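PDB 5KZS: putative cell surface protein, similar to internalin proteins from Listeria monocytogenes EGD-e, which is of unknown function but probably binds host proteins as an internalin-family leucine-rich-repeat protein, a family in which InlP interacts with afadin and facilitates basement membrane crossing. Local coordinates for residues 97-102 against 122-127; 114-119 against 137-142; 133-138 against 151-156. All coordinates share one frame; numbering follows the deposited sequence.

Overall arrangement
The three contacts lie on successive turns in the middle of the leucine-rich-repeat solenoid. The segments of interactions 1 and 2 alternate along the chain, and interaction 1 closes before interaction 3 opens. Interaction 1 lies on the long parallel sheet, where strand 100-103 meets strand 127-129. Interaction 2 stacks two proline-containing loops, its centre 15 Å from that of interaction 1; the two touch where Leu101 packs against Tyr119. Interaction 3, its centre 9 Å from that of interaction 2, joins the short strand 134-135 to the chain just after strand 150-152. Those two share Gly137 and Ala138, and Leu114 pairs through its backbone with Asn134 and Ile136. Interactions 1 and 3, centres 18 Å apart, reach the same sheet.

Interaction 1 of 3, residues 97-102 against 122-127; sequences HLNTLF and YPEMVT
Residues 97-102 and 122-127 are the entries to two adjacent strands of the solenoid's parallel sheet, and they join through Asn99, whose carbonyl oxygen accepts two backbone N-H groups. Thr127 N reaches Asn99 O at 3.2 Å, while Val126 N comes closer, 2.7 Å from Asn99 O, tilted out of the carbonyl plane. The ladder then steps on: Leu101 N donates to Thr127 O at 3.1 Å. This makes Thr100 and Thr127 a parallel bridge pair, their side chains side by side on the same face of the sheet and pointing the same way.

On the other side, toward the interior, Leu98 and Leu101 meet Tyr122 and the selenomethionine Met125. Leu98 lays CD2 over the middle of the Tyr122 ring, a CH-pi contact with CD2 3.8 Å from the centroid and only 9° off the ring normal. The ring is pinned at its far end, since Tyr122 OH bonds to Pro90 O and Ile92 N. Met125 swings CG away from its own amide nitrogen (chi1 -178°), then bends twice as it runs past the Asn99 carbonyl and sets CE 3.5 Å from Leu101 CB.

At the outer end, Glu124 stretches alongside His97. Its OE1 lies in the plane of the imidazole, at the edge, 3.3 Å from His97 CD2; the ring's polar hold is elsewhere, ND1 bonding to Asn72 O. A type I turn from Tyr122 to Met125 brings the chain round to this position. Parallel strands stacked turn upon turn, with regularly spaced hydrophobic side chains directed inward, are the signature of a leucine-rich-repeat solenoid.

Interaction 2 of 3, residues 114-119 against 137-142; sequences LSLPDY and GAIPDF
Leu116 and Phe142 make the inner part of this contact. The leucine pushes CD2 against the edge of the phenylalanine ring, 3.6 Å from Phe142 CZ, and the two side chains cross at about a right angle. CG of Leu116 stands anti to the backbone N (chi1 167°), a setting that aims the branch across to the next turn and also leaves CG 3.9 Å from Pro140 CD. The proline ring in turn rests on the first loop's backbone, with Pro140 CG 3.5 Å from Leu116 O, and its CB faces Asp118 CB.

Asp118 reaches over as well: its OD1 comes 3.5 Å from Phe142 CA, and OD2 is held by a hydrogen bond from Thr143 OG1. Asp141 repeats the gesture one turn later, toward His167. Both aspartates sit at the centre of inverse gamma turns, and the backbone angles of Pro117 to Tyr119 resemble those of Pro140 to Phe142. The Phe142 ring is flanked within its own loop too, for Pro140 O lies 3.5 Å above the middle of one face.

No hydrogen bond links the two segments directly. They lie between strands: the first runs from strand 113-114 toward strand 127-129, the second from strand 134-135 toward strand 150-152. Tyr119 packs on Leu101 of strand 100-103, and Ile139 touches Met153, just beyond strand 150-152.

Interaction 3 of 3, residues 133-138 against 151-156; sequences SNLIGA and LYMADM
A single hydrogen bond joins the two segments: Leu135 N donates to Met156 O at 2.9 Å, with an angle of 165° at the hydrogen. Two CA-H...O contacts support it from the same backbones. Asn134 CA lies 3.3 Å from Met156 O, which thus meets two neighbouring residues, and Met156 CA lies 3.2 Å from Ser133 O.

The apolar contacts fall to two selenomethionines and a leucine. Met156 has its CG anti to the carbonyl carbon (chi1 -54°), and the bend at chi3 (77°) turns the methyl back, curling the side chain round the Ser133 carbonyl oxygen. Met156 CB is 3.1 Å and CE 3.0 Å from Ser133 O, tight to the point of strain, and the exact placing of CE is to be taken with caution. As modelled, Met156 CE also lies 3.8 Å from Leu135 CD1. The side chains of Leu135 and Met156 cross obliquely. More loosely, Met153 offers CE to the other branch of the leucine, 4.4 Å from Leu135 CD2, and the same residue packs on Ile139.

Polar partners beyond the two segments hold the turn that carries Met156. Asn180, from the following turn, receives Met156 N on OD1 and gives ND2 to Met153 O; on the other flank Ser131 OG bonds to Ala154 N. Asn180 thus behaves like the asparagine of a leucine-rich-repeat turn, and by sequence Met156 and Ser133 appear to fill the matching positions of their own repeats.

The chemistry is therefore divided: the backbone bond ties the turns together at this point, whereas the buried selenomethionine side chains, through their methyl ends, fill the interior beside it without any ionic pairing across the contact.

Interaction 1 of 3, residues 97-102 against 122-127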
ATOM      1  N   HIS A  97     -26.464   5.727  -1.060  1.00 82.61           N
ATOM      2  CA  HIS A  97     -25.775   5.714  -2.360  1.00 82.95           C
ATOM      3  C   HIS A  97     -24.270   6.045  -2.302  1.00 79.07           C
ATOM      4  O   HIS A  97     -23.663   6.336  -3.331  1.00 80.25           O
ATOM      5  CB  HIS A  97     -26.523   6.639  -3.329  1.00 85.03           C
ATOM      6  CG  HIS A  97     -27.927   6.199  -3.596  1.00 89.93           C
ATOM      7  ND1 HIS A  97     -29.024   6.851  -3.072  1.00 93.19           N
ATOM      8  CD2 HIS A  97     -28.414   5.146  -4.295  1.00 92.67           C
ATOM      9  CE1 HIS A  97     -30.127   6.233  -3.456  1.00 94.36           C
ATOM     10  NE2 HIS A  97     -29.783   5.193  -4.196  1.00 95.71           N
ATOM     11  N   LEU A  98     -23.660   5.948  -1.121  1.00 75.81           N
ATOM     12  CA  LEU A  98     -22.238   6.248  -0.952  1.00 74.84           C
ATOM     13  C   LEU A  98     -21.364   5.335  -1.823  1.00 77.03           C
ATOM     14  O   LEU A  98     -21.440   4.114  -1.713  1.00 79.56           O
ATOM     15  CB  LEU A  98     -21.837   6.116   0.518  1.00 73.47           C
ATOM     16  CG  LEU A  98     -20.425   6.521   0.949  1.00 72.34           C
ATOM     17  CD1 LEU A  98     -20.159   7.987   0.696  1.00 71.38           C
ATOM     18  CD2 LEU A  98     -20.236   6.224   2.425  1.00 72.96           C
ATOM     19  N   ASN A  99     -20.573   5.950  -2.704  1.00 78.40           N
ATOM     20  CA  ASN A  99     -19.623   5.266  -3.606  1.00 78.89           C
ATOM     21  C   ASN A  99     -18.179   5.305  -3.117  1.00 78.36           C
ATOM     22  O   ASN A  99     -17.399   4.406  -3.453  1.00 77.61           O
ATOM     23  CB  ASN A  99     -19.647   5.897  -5.016  1.00 79.10           C
ATOM     24  CG  ASN A  99     -20.946   5.628  -5.764  1.00 80.51           C
ATOM     25  OD1 ASN A  99     -21.618   4.613  -5.549  1.00 81.68           O
ATOM     26  ND2 ASN A  99     -21.304   6.539  -6.651  1.00 80.06           N
ATOM     27  N   THR A 100     -17.816   6.342  -2.363  1.00 77.35           N
ATOM     28  CA  THR A 100     -16.429   6.576  -2.020  1.00 78.60           C
ATOM     29  C   THR A 100     -16.274   7.040  -0.591  1.00 76.65           C
ATOM     30  O   THR A 100     -16.935   7.966  -0.167  1.00 75.37           O
ATOM     31  CB  THR A 100     -15.819   7.663  -2.932  1.00 81.23           C
ATOM     32  OG1 THR A 100     -15.981   7.298  -4.308  1.00 83.32           O
ATOM     33  CG2 THR A 100     -14.323   7.852  -2.640  1.00 81.29           C
ATOM     34  N   LEU A 101     -15.355   6.415   0.128  1.00 76.53           N
ATOM     35  CA  LEU A 101     -14.930   6.875   1.440  1.00 77.05           C
ATOM     36  C   LEU A 101     -13.453   7.238   1.306  1.00 76.38           C
ATOM     37  O   LEU A 101     -12.680   6.430   0.812  1.00 79.92           O
ATOM     38  CB  LEU A 101     -15.128   5.762   2.473  1.00 77.87           C
ATOM     39  CG  LEU A 101     -14.443   5.934   3.830  1.00 78.28           C
ATOM     40  CD1 LEU A 101     -14.994   7.140   4.560  1.00 78.80           C
ATOM     41  CD2 LEU A 101     -14.640   4.686   4.659  1.00 79.81           C
ATOM     42  N   PHE A 102     -13.071   8.439   1.745  1.00 75.14           N
ATOM     43  CA  PHE A 102     -11.689   8.923   1.646  1.00 73.84           C
ATOM     44  C   PHE A 102     -11.206   9.609   2.931  1.00 75.17           C
ATOM     45  O   PHE A 102     -11.701  10.674   3.286  1.00 76.58           O
ATOM     46  CB  PHE A 102     -11.556   9.890   0.460  1.00 71.98           C
ATOM     47  CG  PHE A 102     -10.160  10.417   0.255  1.00 71.10           C
ATOM     48  CD1 PHE A 102      -9.748  11.607   0.865  1.00 70.77           C
ATOM     49  CD2 PHE A 102      -9.248   9.724  -0.544  1.00 71.02           C
ATOM     50  CE1 PHE A 102      -8.464  12.089   0.692  1.00 70.24           C
ATOM     51  CE2 PHE A 102      -7.961  10.201  -0.717  1.00 69.67           C
ATOM     52  CZ  PHE A 102      -7.567  11.380  -0.094  1.00 70.45           C
ATOM     53  N   TYR A 122     -23.334   0.485   3.083  1.00 84.86           N
ATOM     54  CA  TYR A 122     -22.836   1.084   1.836  1.00 84.33           C
ATOM     55  C   TYR A 122     -22.641  -0.013   0.759  1.00 86.14           C
ATOM     56  O   TYR A 122     -21.504  -0.330   0.388  1.00 83.82           O
ATOM     57  CB  TYR A 122     -21.537   1.858   2.108  1.00 82.46           C
ATOM     58  CG  TYR A 122     -21.565   2.689   3.378  1.00 82.05           C
ATOM     59  CD1 TYR A 122     -22.625   3.555   3.648  1.00 82.80           C
ATOM     60  CD2 TYR A 122     -20.532   2.613   4.312  1.00 82.27           C
ATOM     61  CE1 TYR A 122     -22.660   4.311   4.812  1.00 82.55           C
ATOM     62  CE2 TYR A 122     -20.556   3.372   5.476  1.00 83.06           C
ATOM     63  CZ  TYR A 122     -21.622   4.219   5.721  1.00 83.17           C
ATOM     64  OH  TYR A 122     -21.652   4.969   6.874  1.00 84.45           O
ATOM     65  N   PRO A 123     -23.759  -0.610   0.264  1.00 87.67           N
ATOM     66  CA  PRO A 123     -23.658  -1.664  -0.766  1.00 87.66           C
ATOM     67  C   PRO A 123     -23.230  -1.186  -2.162  1.00 86.60           C
ATOM     68  O   PRO A 123     -22.906  -2.014  -3.003  1.00 87.17           O
ATOM     69  CB  PRO A 123     -25.087  -2.218  -0.830  1.00 88.77           C
ATOM     70  CG  PRO A 123     -25.954  -1.066  -0.432  1.00 87.22           C
ATOM     71  CD  PRO A 123     -25.173  -0.355   0.633  1.00 86.36           C
ATOM     72  N   GLU A 124     -23.250   0.125  -2.413  1.00 86.93           N
ATOM     73  CA  GLU A 124     -22.833   0.678  -3.704  1.00 87.75           C
ATOM     74  C   GLU A 124     -21.380   1.225  -3.708  1.00 85.25           C
ATOM     75  O   GLU A 124     -20.972   1.894  -4.660  1.00 82.91           O
ATOM     76  CB  GLU A 124     -23.838   1.753  -4.138  1.00 88.98           C
ATOM     77  CG  GLU A 124     -25.193   1.181  -4.528  1.00 91.91           C
ATOM     78  CD  GLU A 124     -26.174   2.239  -5.013  1.00 95.50           C
ATOM     79  OE1 GLU A 124     -25.779   3.429  -5.121  1.00 96.91           O
ATOM     80  OE2 GLU A 124     -27.348   1.878  -5.289  1.00 97.70           O
HETATM   81  N   MSE A 125     -20.612   0.901  -2.659  1.00 82.92           N
HETATM   82  CA  MSE A 125     -19.258   1.416  -2.431  1.00 79.94           C
HETATM   83  C   MSE A 125     -18.346   0.864  -3.489  1.00 81.56           C
HETATM   84  O   MSE A 125     -18.418  -0.319  -3.833  1.00 83.00           O
HETATM   85  CB  MSE A 125     -18.811   1.003  -1.027  1.00 78.84           C
HETATM   86  CG  MSE A 125     -17.440   1.499  -0.614  1.00 79.37           C
HETATM   87 SE   MSE A 125     -17.487   3.370  -0.050  1.00 82.60          SE
HETATM   88  CE  MSE A 125     -17.206   2.983   1.859  1.00 84.02           C
ATOM     89  N   VAL A 126     -17.498   1.742  -4.022  1.00 80.79           N
ATOM     90  CA  VAL A 126     -16.554   1.425  -5.095  1.00 79.11           C
ATOM     91  C   VAL A 126     -15.088   1.647  -4.670  1.00 77.38           C
ATOM     92  O   VAL A 126     -14.234   0.868  -5.064  1.00 80.49           O
ATOM     93  CB  VAL A 126     -16.961   2.209  -6.375  1.00 79.45           C
ATOM     94  CG1 VAL A 126     -15.811   2.403  -7.364  1.00 79.94           C
ATOM     95  CG2 VAL A 126     -18.145   1.517  -7.047  1.00 80.04           C
ATOM     96  N   THR A 127     -14.798   2.661  -3.857  1.00 75.45           N
ATOM     97  CA  THR A 127     -13.426   3.050  -3.539  1.00 75.51           C
ATOM     98  C   THR A 127     -13.269   3.380  -2.067  1.00 74.78           C
ATOM     99  O   THR A 127     -14.083   4.105  -1.521  1.00 77.12           O
ATOM    100  CB  THR A 127     -13.049   4.313  -4.339  1.00 76.65           C
ATOM    101  OG1 THR A 127     -13.195   4.041  -5.735  1.00 78.58           O
ATOM    102  CG2 THR A 127     -11.611   4.780  -4.038  1.00 75.90           C
TER

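Interaction 2 of 3, residues 114-119 against 137-142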
ATOM      1  N   LEU A 114      -6.755   4.335  12.655  1.00 80.44           N
ATOM      2  CA  LEU A 114      -8.065   4.049  12.054  1.00 79.40           C
ATOM      3  C   LEU A 114      -8.390   2.547  12.003  1.00 79.24           C
ATOM      4  O   LEU A 114      -7.527   1.735  11.698  1.00 79.66           O
ATOM      5  CB  LEU A 114      -8.112   4.563  10.621  1.00 78.59           C
ATOM      6  CG  LEU A 114      -8.014   6.053  10.348  1.00 78.96           C
ATOM      7  CD1 LEU A 114      -7.982   6.264   8.846  1.00 78.93           C
ATOM      8  CD2 LEU A 114      -9.192   6.804  10.951  1.00 79.20           C
ATOM      9  N   SER A 115      -9.638   2.187  12.279  1.00 78.09           N
ATOM     10  CA  SER A 115     -10.139   0.838  12.024  1.00 79.33           C
ATOM     11  C   SER A 115     -11.035   0.898  10.804  1.00 79.33           C
ATOM     12  O   SER A 115     -11.511   1.965  10.438  1.00 79.22           O
ATOM     13  CB  SER A 115     -10.926   0.297  13.230  1.00 80.55           C
ATOM     14  OG  SER A 115     -12.166   0.976  13.434  1.00 80.11           O
ATOM     15  N   LEU A 116     -11.282  -0.256  10.201  1.00 80.86           N
ATOM     16  CA  LEU A 116     -12.143  -0.367   9.032  1.00 82.04           C
ATOM     17  C   LEU A 116     -13.242  -1.383   9.321  1.00 83.97           C
ATOM     18  O   LEU A 116     -12.966  -2.580   9.329  1.00 87.54           O
ATOM     19  CB  LEU A 116     -11.314  -0.806   7.815  1.00 83.08           C
ATOM     20  CG  LEU A 116     -12.069  -1.283   6.556  1.00 83.79           C
ATOM     21  CD1 LEU A 116     -13.231  -0.357   6.159  1.00 83.32           C
ATOM     22  CD2 LEU A 116     -11.091  -1.445   5.405  1.00 81.27           C
ATOM     23  N   PRO A 117     -14.489  -0.915   9.563  1.00 85.26           N
ATOM     24  CA  PRO A 117     -15.627  -1.833   9.740  1.00 85.86           C
ATOM     25  C   PRO A 117     -15.912  -2.743   8.537  1.00 85.80           C
ATOM     26  O   PRO A 117     -15.503  -2.459   7.424  1.00 84.96           O
ATOM     27  CB  PRO A 117     -16.812  -0.879   9.962  1.00 86.05           C
ATOM     28  CG  PRO A 117     -16.216   0.353  10.539  1.00 84.55           C
ATOM     29  CD  PRO A 117     -14.849   0.474   9.919  1.00 83.73           C
ATOM     30  N   ASP A 118     -16.609  -3.840   8.778  1.00 88.19           N
ATOM     31  CA  ASP A 118     -17.141  -4.665   7.702  1.00 89.39           C
ATOM     32  C   ASP A 118     -18.483  -4.024   7.330  1.00 88.05           C
ATOM     33  O   ASP A 118     -19.531  -4.467   7.774  1.00 89.98           O
ATOM     34  CB  ASP A 118     -17.291  -6.113   8.206  1.00 91.42           C
ATOM     35  CG  ASP A 118     -17.852  -7.069   7.159  1.00 93.35           C
ATOM     36  OD1 ASP A 118     -17.832  -6.775   5.951  1.00 93.33           O
ATOM     37  OD2 ASP A 118     -18.321  -8.152   7.556  1.00 97.29           O
ATOM     38  N   TYR A 119     -18.428  -2.963   6.531  1.00 85.42           N
ATOM     39  CA  TYR A 119     -19.600  -2.108   6.270  1.00 85.93           C
ATOM     40  C   TYR A 119     -20.762  -2.827   5.573  1.00 87.12           C
ATOM     41  O   TYR A 119     -20.590  -3.445   4.517  1.00 87.02           O
ATOM     42  CB  TYR A 119     -19.231  -0.893   5.412  1.00 83.94           C
ATOM     43  CG  TYR A 119     -18.363   0.168   6.068  1.00 84.10           C
ATOM     44  CD1 TYR A 119     -18.818   0.906   7.160  1.00 85.58           C
ATOM     45  CD2 TYR A 119     -17.106   0.488   5.548  1.00 84.21           C
ATOM     46  CE1 TYR A 119     -18.035   1.913   7.733  1.00 84.87           C
ATOM     47  CE2 TYR A 119     -16.315   1.488   6.115  1.00 83.41           C
ATOM     48  CZ  TYR A 119     -16.777   2.203   7.204  1.00 82.53           C
ATOM     49  OH  TYR A 119     -15.980   3.190   7.756  1.00 77.71           O
ATOM     50  N   GLY A 137      -6.262  -3.198  14.422  1.00 88.20           N
ATOM     51  CA  GLY A 137      -6.603  -4.545  14.028  1.00 87.75           C
ATOM     52  C   GLY A 137      -6.188  -4.884  12.595  1.00 86.61           C
ATOM     53  O   GLY A 137      -5.033  -4.601  12.144  1.00 85.00           O
ATOM     54  N   ALA A 138      -7.172  -5.451  11.884  1.00 85.77           N
ATOM     55  CA  ALA A 138      -6.960  -6.149  10.628  1.00 83.41           C
ATOM     56  C   ALA A 138      -7.962  -5.684   9.611  1.00 81.88           C
ATOM     57  O   ALA A 138      -8.937  -4.986   9.932  1.00 81.85           O
ATOM     58  CB  ALA A 138      -7.141  -7.643  10.852  1.00 83.08           C
ATOM     59  N   ILE A 139      -7.751  -6.126   8.384  1.00 81.10           N
ATOM     60  CA  ILE A 139      -8.662  -5.806   7.307  1.00 82.19           C
ATOM     61  C   ILE A 139      -9.727  -6.870   7.329  1.00 82.76           C
ATOM     62  O   ILE A 139      -9.411  -8.049   7.303  1.00 85.90           O
ATOM     63  CB  ILE A 139      -7.973  -5.774   5.929  1.00 83.11           C
ATOM     64  CG1 ILE A 139      -6.733  -4.883   5.983  1.00 82.30           C
ATOM     65  CG2 ILE A 139      -8.931  -5.260   4.852  1.00 81.67           C
ATOM     66  CD1 ILE A 139      -5.812  -5.063   4.799  1.00 82.93           C
ATOM     67  N   PRO A 140     -10.997  -6.462   7.397  1.00 83.63           N
ATOM     68  CA  PRO A 140     -12.024  -7.485   7.381  1.00 84.79           C
ATOM     69  C   PRO A 140     -12.166  -8.086   5.984  1.00 85.09           C
ATOM     70  O   PRO A 140     -11.922  -7.411   4.978  1.00 84.14           O
ATOM     71  CB  PRO A 140     -13.279  -6.713   7.764  1.00 84.56           C
ATOM     72  CG  PRO A 140     -13.040  -5.359   7.187  1.00 83.75           C
ATOM     73  CD  PRO A 140     -11.564  -5.106   7.277  1.00 82.30           C
ATOM     74  N   ASP A 141     -12.531  -9.358   5.948  1.00 86.34           N
ATOM     75  CA  ASP A 141     -12.907 -10.025   4.720  1.00 87.71           C
ATOM     76  C   ASP A 141     -14.347  -9.613   4.349  1.00 88.61           C
ATOM     77  O   ASP A 141     -15.323 -10.279   4.724  1.00 89.50           O
ATOM     78  CB  ASP A 141     -12.797 -11.525   4.939  1.00 90.81           C
ATOM     79  CG  ASP A 141     -13.002 -12.314   3.682  1.00 92.84           C
ATOM     80  OD1 ASP A 141     -13.217 -11.703   2.602  1.00 91.53           O
ATOM     81  OD2 ASP A 141     -12.936 -13.564   3.784  1.00 91.98           O
ATOM     82  N   PHE A 142     -14.444  -8.533   3.574  1.00 87.22           N
ATOM     83  CA  PHE A 142     -15.686  -7.758   3.394  1.00 86.54           C
ATOM     84  C   PHE A 142     -16.863  -8.580   2.899  1.00 89.32           C
ATOM     85  O   PHE A 142     -16.729  -9.296   1.913  1.00 88.51           O
ATOM     86  CB  PHE A 142     -15.503  -6.624   2.387  1.00 86.02           C
ATOM     87  CG  PHE A 142     -14.317  -5.746   2.655  1.00 86.20           C
ATOM     88  CD1 PHE A 142     -14.351  -4.791   3.659  1.00 86.48           C
ATOM     89  CD2 PHE A 142     -13.162  -5.873   1.897  1.00 84.81           C
ATOM     90  CE1 PHE A 142     -13.254  -3.968   3.896  1.00 85.63           C
ATOM     91  CE2 PHE A 142     -12.069  -5.066   2.141  1.00 84.65           C
ATOM     92  CZ  PHE A 142     -12.114  -4.111   3.141  1.00 83.68           C
TER

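Interaction 3 of 3, residues 133-138 against 151-156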
ATOM      1  N   SER A 133      -2.573   6.377   7.919  1.00 75.45           N
ATOM      2  CA  SER A 133      -2.928   6.173   9.318  1.00 77.38           C
ATOM      3  C   SER A 133      -2.699   4.705   9.728  1.00 79.94           C
ATOM      4  O   SER A 133      -2.964   3.785   8.946  1.00 78.20           O
ATOM      5  CB  SER A 133      -4.386   6.577   9.524  1.00 76.06           C
ATOM      6  OG  SER A 133      -4.595   7.917   9.109  1.00 75.32           O
ATOM      7  N   ASN A 134      -2.208   4.492  10.954  1.00 82.87           N
ATOM      8  CA  ASN A 134      -1.965   3.133  11.462  1.00 84.97           C
ATOM      9  C   ASN A 134      -3.276   2.374  11.493  1.00 83.55           C
ATOM     10  O   ASN A 134      -4.251   2.874  12.064  1.00 84.36           O
ATOM     11  CB  ASN A 134      -1.421   3.141  12.892  1.00 89.46           C
ATOM     12  CG  ASN A 134      -0.105   3.881  13.026  1.00 93.81           C
ATOM     13  OD1 ASN A 134       0.730   3.889  12.110  1.00 95.30           O
ATOM     14  ND2 ASN A 134       0.095   4.502  14.186  1.00 97.29           N
ATOM     15  N   LEU A 135      -3.314   1.190  10.888  1.00 80.43           N
ATOM     16  CA  LEU A 135      -4.505   0.360  10.949  1.00 81.25           C
ATOM     17  C   LEU A 135      -4.622  -0.266  12.349  1.00 83.42           C
ATOM     18  O   LEU A 135      -3.655  -0.814  12.863  1.00 83.90           O
ATOM     19  CB  LEU A 135      -4.473  -0.723   9.874  1.00 81.40           C
ATOM     20  CG  LEU A 135      -5.762  -1.528   9.682  1.00 82.35           C
ATOM     21  CD1 LEU A 135      -6.870  -0.650   9.129  1.00 82.91           C
ATOM     22  CD2 LEU A 135      -5.520  -2.694   8.745  1.00 82.82           C
ATOM     23  N   ILE A 136      -5.796  -0.131  12.967  1.00 85.17           N
ATOM     24  CA  ILE A 136      -6.116  -0.804  14.222  1.00 87.02           C
ATOM     25  C   ILE A 136      -6.778  -2.119  13.832  1.00 87.09           C
ATOM     26  O   ILE A 136      -7.743  -2.139  13.031  1.00 83.61           O
ATOM     27  CB  ILE A 136      -7.090  -0.020  15.137  1.00 88.21           C
ATOM     28  CG1 ILE A 136      -6.648   1.437  15.320  1.00 86.63           C
ATOM     29  CG2 ILE A 136      -7.188  -0.708  16.507  1.00 89.94           C
ATOM     30  CD1 ILE A 136      -7.742   2.326  15.868  1.00 86.51           C
ATOM     31  N   GLY A 137      -6.262  -3.198  14.422  1.00 88.20           N
ATOM     32  CA  GLY A 137      -6.603  -4.545  14.028  1.00 87.75           C
ATOM     33  C   GLY A 137      -6.188  -4.884  12.595  1.00 86.61           C
ATOM     34  O   GLY A 137      -5.033  -4.601  12.144  1.00 85.00           O
ATOM     35  N   ALA A 138      -7.172  -5.451  11.884  1.00 85.77           N
ATOM     36  CA  ALA A 138      -6.960  -6.149  10.628  1.00 83.41           C
ATOM     37  C   ALA A 138      -7.962  -5.684   9.611  1.00 81.88           C
ATOM     38  O   ALA A 138      -8.937  -4.986   9.932  1.00 81.85           O
ATOM     39  CB  ALA A 138      -7.141  -7.643  10.852  1.00 83.08           C
ATOM     40  N   LEU A 151      -9.003  -0.212  -3.494  1.00 74.77           N
ATOM     41  CA  LEU A 151      -8.757  -0.180  -2.046  1.00 75.89           C
ATOM     42  C   LEU A 151      -7.339   0.271  -1.744  1.00 76.37           C
ATOM     43  O   LEU A 151      -6.382  -0.417  -2.104  1.00 75.71           O
ATOM     44  CB  LEU A 151      -9.025  -1.562  -1.440  1.00 78.46           C
ATOM     45  CG  LEU A 151      -8.755  -1.800   0.057  1.00 80.35           C
ATOM     46  CD1 LEU A 151      -9.472  -0.756   0.906  1.00 81.26           C
ATOM     47  CD2 LEU A 151      -9.171  -3.201   0.485  1.00 79.83           C
ATOM     48  N   TYR A 152      -7.204   1.427  -1.093  1.00 77.16           N
ATOM     49  CA  TYR A 152      -5.891   2.051  -0.864  1.00 78.47           C
ATOM     50  C   TYR A 152      -5.573   2.050   0.616  1.00 81.24           C
ATOM     51  O   TYR A 152      -6.194   2.769   1.381  1.00 83.78           O
ATOM     52  CB  TYR A 152      -5.858   3.481  -1.415  1.00 75.02           C
ATOM     53  CG  TYR A 152      -6.041   3.539  -2.906  1.00 73.54           C
ATOM     54  CD1 TYR A 152      -7.310   3.607  -3.471  1.00 74.03           C
ATOM     55  CD2 TYR A 152      -4.946   3.510  -3.763  1.00 73.18           C
ATOM     56  CE1 TYR A 152      -7.482   3.667  -4.847  1.00 72.93           C
ATOM     57  CE2 TYR A 152      -5.110   3.551  -5.135  1.00 71.76           C
ATOM     58  CZ  TYR A 152      -6.377   3.626  -5.666  1.00 71.70           C
ATOM     59  OH  TYR A 152      -6.528   3.658  -7.017  1.00 71.81           O
HETATM   60  N   MSE A 153      -4.613   1.228   1.015  1.00 83.66           N
HETATM   61  CA  MSE A 153      -4.292   1.046   2.417  1.00 86.18           C
HETATM   62  C   MSE A 153      -2.802   1.135   2.630  1.00 84.81           C
HETATM   63  O   MSE A 153      -2.215   0.305   3.325  1.00 84.17           O
HETATM   64  CB  MSE A 153      -4.775  -0.342   2.765  1.00 93.59           C
HETATM   65  CG  MSE A 153      -6.197  -0.672   2.329  1.00100.30           C
HETATM   66 SE   MSE A 153      -7.351  -0.168   3.817  1.00114.20          SE
HETATM   67  CE  MSE A 153      -7.128  -1.855   4.764  1.00101.55           C
ATOM     68  N   ALA A 154      -2.174   2.155   2.047  1.00 81.44           N
ATOM     69  CA  ALA A 154      -0.720   2.311   2.115  1.00 78.53           C
ATOM     70  C   ALA A 154      -0.301   3.058   3.368  1.00 77.26           C
ATOM     71  O   ALA A 154      -1.067   3.829   3.900  1.00 77.85           O
ATOM     72  CB  ALA A 154      -0.232   3.048   0.890  1.00 78.41           C
ATOM     73  N   ASP A 155       0.915   2.830   3.840  1.00 77.12           N
ATOM     74  CA  ASP A 155       1.470   3.582   4.977  1.00 78.96           C
ATOM     75  C   ASP A 155       0.653   3.431   6.261  1.00 80.90           C
ATOM     76  O   ASP A 155       0.500   4.384   7.032  1.00 80.60           O
ATOM     77  CB  ASP A 155       1.642   5.074   4.615  1.00 79.50           C
ATOM     78  CG  ASP A 155       2.584   5.826   5.576  1.00 80.98           C
ATOM     79  OD1 ASP A 155       3.381   5.195   6.304  1.00 81.78           O
ATOM     80  OD2 ASP A 155       2.516   7.069   5.609  1.00 82.00           O
HETATM   81  N   MSE A 156       0.143   2.221   6.499  1.00 83.04           N
HETATM   82  CA  MSE A 156      -0.703   1.958   7.674  1.00 83.35           C
HETATM   83  C   MSE A 156      -0.090   1.014   8.684  1.00 83.32           C
HETATM   84  O   MSE A 156      -0.759   0.646   9.625  1.00 84.29           O
HETATM   85  CB  MSE A 156      -2.054   1.399   7.210  1.00 82.53           C
HETATM   86  CG  MSE A 156      -2.738   2.274   6.179  1.00 81.60           C
HETATM   87 SE   MSE A 156      -4.620   1.733   5.984  1.00 85.30          SE
HETATM   88  CE  MSE A 156      -5.384   2.529   7.608  1.00 82.47           C
TER